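Local structure of transcriptional regulator (NtrC family) (Aquifex aeolicus, 3DZD) at residues A[41-52]-A[69-80]. The protein probably activates sigma-54-dependent transcription as an ATP-driven response regulator, its receiver domain controlling an AAA+ ATPase domain that binds ADP here. Numbering follows the deposited sequence.
Sequences KELFFPVIVLDV and NSPDSVVIVITG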
loop_
_atom_site.group_PDB
_atom_site.type_symbol
_atom_site.label_atom_id
_atom_site.label_comp_id
_atom_site.label_asym_id
_atom_site.label_seq_id
_atom_site.Cartn_x
_atom_site.Cartn_y
_atom_site.Cartn_z
ATOM N N LYS A 41 10.243 4.747 28.518
ATOM C CA LYS A 41 10.002 6.176 28.327
ATOM C C LYS A 41 11.225 6.848 27.717
ATOM O O LYS A 41 11.128 7.902 27.087
ATOM C CB LYS A 41 9.659 6.838 29.667
ATOM C CG LYS A 41 8.350 6.361 30.283
ATOM C CD LYS A 41 8.339 6.529 31.793
ATOM C CE LYS A 41 8.375 7.994 32.196
ATOM N NZ LYS A 41 8.427 8.173 33.675
ATOM N N GLU A 42 12.374 6.215 27.909
ATOM C CA GLU A 42 13.658 6.766 27.510
ATOM C C GLU A 42 13.972 6.441 26.050
ATOM O O GLU A 42 14.503 7.275 25.311
ATOM C CB GLU A 42 14.739 6.185 28.424
ATOM C CG GLU A 42 16.122 6.792 28.289
ATOM C CD GLU A 42 17.130 6.119 29.211
ATOM O OE1 GLU A 42 17.155 4.868 29.264
ATOM O OE2 GLU A 42 17.894 6.840 29.885
ATOM N N LEU A 43 13.630 5.225 25.635
ATOM C CA LEU A 43 14.019 4.731 24.324
ATOM C C LEU A 43 12.964 3.780 23.756
ATOM O O LEU A 43 12.284 3.069 24.498
ATOM C CB LEU A 43 15.390 4.058 24.418
ATOM C CG LEU A 43 15.818 3.021 23.377
ATOM C CD1 LEU A 43 15.972 3.641 21.991
ATOM C CD2 LEU A 43 17.119 2.364 23.817
ATOM N N PHE A 44 12.807 3.788 22.439
ATOM C CA PHE A 44 11.790 2.955 21.812
ATOM C C PHE A 44 12.291 1.557 21.449
ATOM O O PHE A 44 13.236 1.408 20.674
ATOM C CB PHE A 44 11.211 3.627 20.569
ATOM C CG PHE A 44 10.218 2.769 19.843
ATOM C CD1 PHE A 44 8.950 2.573 20.361
ATOM C CD2 PHE A 44 10.563 2.128 18.667
ATOM C CE1 PHE A 44 8.042 1.777 19.714
ATOM C CE2 PHE A 44 9.654 1.326 18.014
ATOM C CZ PHE A 44 8.389 1.150 18.538
ATOM N N PHE A 45 11.650 0.540 22.022
ATOM C CA PHE A 45 11.913 -0.847 21.650
ATOM C C PHE A 45 10.762 -1.356 20.802
ATOM O O PHE A 45 9.634 -1.412 21.276
ATOM C CB PHE A 45 12.038 -1.732 22.889
ATOM C CG PHE A 45 13.153 -1.337 23.811
ATOM C CD1 PHE A 45 14.448 -1.773 23.581
ATOM C CD2 PHE A 45 12.903 -0.546 24.920
ATOM C CE1 PHE A 45 15.476 -1.418 24.433
ATOM C CE2 PHE A 45 13.924 -0.183 25.778
ATOM C CZ PHE A 45 15.212 -0.622 25.535
ATOM N N PRO A 46 11.040 -1.723 19.542
ATOM C CA PRO A 46 10.019 -2.318 18.675
ATOM C C PRO A 46 9.409 -3.556 19.327
ATOM O O PRO A 46 8.203 -3.787 19.221
ATOM C CB PRO A 46 10.810 -2.732 17.429
ATOM C CG PRO A 46 12.010 -1.866 17.429
ATOM C CD PRO A 46 12.339 -1.582 18.863
ATOM N N VAL A 47 10.244 -4.346 19.995
ATOM C CA VAL A 47 9.785 -5.585 20.613
ATOM C C VAL A 47 10.144 -5.634 22.095
ATOM O O VAL A 47 11.282 -5.378 22.481
ATOM C CB VAL A 47 10.389 -6.818 19.915
ATOM C CG1 VAL A 47 10.053 -8.086 20.682
ATOM C CG2 VAL A 47 9.915 -6.896 18.463
ATOM N N ILE A 48 9.163 -5.968 22.918
ATOM C CA ILE A 48 9.381 -6.106 24.342
ATOM C C ILE A 48 8.965 -7.492 24.767
ATOM O O ILE A 48 7.884 -7.958 24.402
ATOM C CB ILE A 48 8.570 -5.089 25.131
ATOM C CG1 ILE A 48 9.044 -3.673 24.798
ATOM C CG2 ILE A 48 8.690 -5.364 26.617
ATOM C CD1 ILE A 48 8.130 -2.586 25.310
ATOM N N VAL A 49 9.843 -8.147 25.527
ATOM C CA VAL A 49 9.620 -9.492 26.029
ATOM C C VAL A 49 9.388 -9.378 27.519
ATOM O O VAL A 49 10.301 -9.025 28.276
ATOM C CB VAL A 49 10.849 -10.397 25.797
ATOM C CG1 VAL A 49 10.667 -11.743 26.500
ATOM C CG2 VAL A 49 11.116 -10.586 24.312
ATOM N N LEU A 50 8.168 -9.684 27.945
ATOM C CA LEU A 50 7.744 -9.393 29.309
ATOM C C LEU A 50 7.312 -10.637 30.075
ATOM O O LEU A 50 6.529 -11.445 29.578
ATOM C CB LEU A 50 6.601 -8.385 29.279
ATOM C CG LEU A 50 5.834 -8.143 30.580
ATOM C CD1 LEU A 50 6.646 -7.299 31.564
ATOM C CD2 LEU A 50 4.515 -7.468 30.248
ATOM N N ASP A 51 7.824 -10.790 31.289
ATOM C CA ASP A 51 7.385 -11.887 32.143
ATOM C C ASP A 51 6.049 -11.539 32.800
ATOM O O ASP A 51 5.865 -10.431 33.301
ATOM C CB ASP A 51 8.441 -12.242 33.198
ATOM C CG ASP A 51 8.251 -13.648 33.757
ATOM O OD1 ASP A 51 7.113 -13.988 34.143
ATOM O OD2 ASP A 51 9.231 -14.419 33.808
ATOM N N VAL A 52 5.115 -12.486 32.774
ATOM C CA VAL A 52 3.795 -12.291 33.370
ATOM C C VAL A 52 3.875 -11.950 34.857
ATOM O O VAL A 52 3.014 -11.251 35.390
ATOM C CB VAL A 52 2.913 -13.539 33.201
ATOM C CG1 VAL A 52 2.521 -13.720 31.742
ATOM C CG2 VAL A 52 3.635 -14.768 33.735
ATOM N N ASN A 69 2.669 4.234 26.826
ATOM C CA ASN A 69 3.883 5.003 26.589
ATOM C C ASN A 69 4.771 4.479 25.455
ATOM O O ASN A 69 5.850 5.020 25.207
ATOM C CB ASN A 69 4.684 5.100 27.887
ATOM C CG ASN A 69 3.800 5.365 29.095
ATOM O OD1 ASN A 69 2.682 5.864 28.965
ATOM N ND2 ASN A 69 4.296 5.025 30.277
ATOM N N SER A 70 4.317 3.432 24.770
ATOM C CA SER A 70 5.053 2.876 23.635
ATOM C C SER A 70 4.118 2.028 22.771
ATOM O O SER A 70 4.338 0.828 22.597
ATOM C CB SER A 70 6.238 2.042 24.124
ATOM O OG SER A 70 7.274 2.017 23.159
ATOM N N PRO A 71 3.079 2.666 22.207
ATOM C CA PRO A 71 1.942 2.014 21.546
ATOM C C PRO A 71 2.352 1.149 20.361
ATOM O O PRO A 71 1.621 0.228 19.999
ATOM C CB PRO A 71 1.101 3.195 21.048
ATOM C CG PRO A 71 1.584 4.378 21.811
ATOM C CD PRO A 71 3.027 4.129 22.060
ATOM N N ASP A 72 3.499 1.448 19.763
ATOM C CA ASP A 72 3.970 0.699 18.607
ATOM C C ASP A 72 4.764 -0.549 19.000
ATOM O O ASP A 72 5.027 -1.411 18.162
ATOM C CB ASP A 72 4.809 1.597 17.697
ATOM C CG ASP A 72 3.989 2.702 17.050
ATOM O OD1 ASP A 72 3.037 2.390 16.303
ATOM O OD2 ASP A 72 4.310 3.887 17.284
ATOM N N SER A 73 5.152 -0.650 20.267
ATOM C CA SER A 73 5.873 -1.834 20.722
ATOM C C SER A 73 5.014 -3.090 20.605
ATOM O O SER A 73 3.838 -3.090 20.974
ATOM C CB SER A 73 6.348 -1.673 22.159
ATOM O OG SER A 73 7.465 -0.811 22.223
ATOM N N VAL A 74 5.616 -4.150 20.074
ATOM C CA VAL A 74 4.988 -5.457 20.001
ATOM C C VAL A 74 5.472 -6.255 21.202
ATOM O O VAL A 74 6.673 -6.342 21.451
ATOM C CB VAL A 74 5.379 -6.178 18.686
ATOM C CG1 VAL A 74 4.836 -7.601 18.651
ATOM C CG2 VAL A 74 4.896 -5.379 17.486
ATOM N N VAL A 75 4.540 -6.837 21.946
ATOM C CA VAL A 75 4.877 -7.499 23.197
ATOM C C VAL A 75 4.751 -9.016 23.132
ATOM O O VAL A 75 3.760 -9.551 22.646
ATOM C CB VAL A 75 4.008 -6.987 24.360
ATOM C CG1 VAL A 75 4.435 -7.640 25.667
ATOM C CG2 VAL A 75 4.101 -5.474 24.460
ATOM N N ILE A 76 5.776 -9.695 23.629
ATOM C CA ILE A 76 5.740 -11.129 23.814
ATOM C C ILE A 76 5.833 -11.406 25.305
ATOM O O ILE A 76 6.774 -10.961 25.962
ATOM C CB ILE A 76 6.933 -11.800 23.133
ATOM C CG1 ILE A 76 6.991 -11.407 21.652
ATOM C CG2 ILE A 76 6.861 -13.303 23.319
ATOM C CD1 ILE A 76 8.375 -11.560 21.030
ATOM N N VAL A 77 4.862 -12.124 25.853
ATOM C CA VAL A 77 4.932 -12.446 27.271
ATOM C C VAL A 77 5.550 -13.820 27.507
ATOM O O VAL A 77 5.440 -14.719 26.677
ATOM C CB VAL A 77 3.562 -12.315 27.982
ATOM C CG1 VAL A 77 3.162 -10.849 28.079
ATOM C CG2 VAL A 77 2.496 -13.117 27.256
ATOM N N ILE A 78 6.234 -13.956 28.634
ATOM C CA ILE A 78 6.780 -15.238 29.048
ATOM C C ILE A 78 5.988 -15.705 30.253
ATOM O O ILE A 78 5.911 -14.997 31.254
ATOM C CB ILE A 78 8.259 -15.121 29.433
ATOM C CG1 ILE A 78 9.109 -14.870 28.189
ATOM C CG2 ILE A 78 8.723 -16.382 30.121
ATOM C CD1 ILE A 78 10.578 -14.702 28.489
ATOM N N THR A 79 5.385 -16.884 30.151
ATOM C CA THR A 79 4.595 -17.416 31.256
ATOM C C THR A 79 5.117 -18.753 31.772
ATOM O O THR A 79 5.642 -19.569 31.010
ATOM C CB THR A 79 3.118 -17.581 30.877
ATOM O OG1 THR A 79 2.357 -17.829 32.063
ATOM C CG2 THR A 79 2.936 -18.742 29.904
ATOM N N GLY A 80 4.961 -18.965 33.076
ATOM C CA GLY A 80 5.381 -20.199 33.711
ATOM C C GLY A 80 4.724 -21.410 33.081
ATOM O O GLY A 80 3.733 -21.291 32.361
HETATM O O HOH W 1 9.890 1.550 23.876
#
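V74 N bonds P46 O (2.7 Å), the first of six backbone hydrogen bonds that alternate in direction and zip strands 47-51 and 74-79 together as parallel neighbours in the receiver-domain sheet. They continue through I48, I76, L50 and I78, and finish with V52 N to I78 O (3.0 Å).

Apolar side chains pack on both faces of the pair. On the one beneath helix 105-119, V49 CG1 lies 3.6 Å from I78 CD1, and V47 CG1 reaches I76 CD1 at 3.9 Å; V49 CG1 gets there by standing anti to its own N (chi1 172°), on the carbonyl side. On the face toward helix 62-69, L50 CD2 meets V77 CG1 at 4.2 Å, while I48 sends CD1 back to S73 CB.

Polar groups close the N-terminal end. S73 OG sits implausibly close to F45 O (2.4 Å), so the details of that bond are doubtful; a water joins L43 O, F45 N and S70 OG. The F44 ring presents its edge to S70 OG, 3.3 Å from CD1, and CZ touches D72 CB with ring and carboxylate planes 78° apart.

At the C-terminal end, D51 turns its carboxylate to W53 N and, as a salt bridge, to K101, with D7 close by; T79 OG1 is hydrogen-bonded to S83 O. This acidic cluster, lysine and T79 are consistent with the phosphoacceptor site of CheY-like receivers, with D51 the probable phosphorylated residue. The contact therefore joins a greasy, backbone-bonded core to a polar strand end, where W53 N and K101 hold the D51 carboxylate.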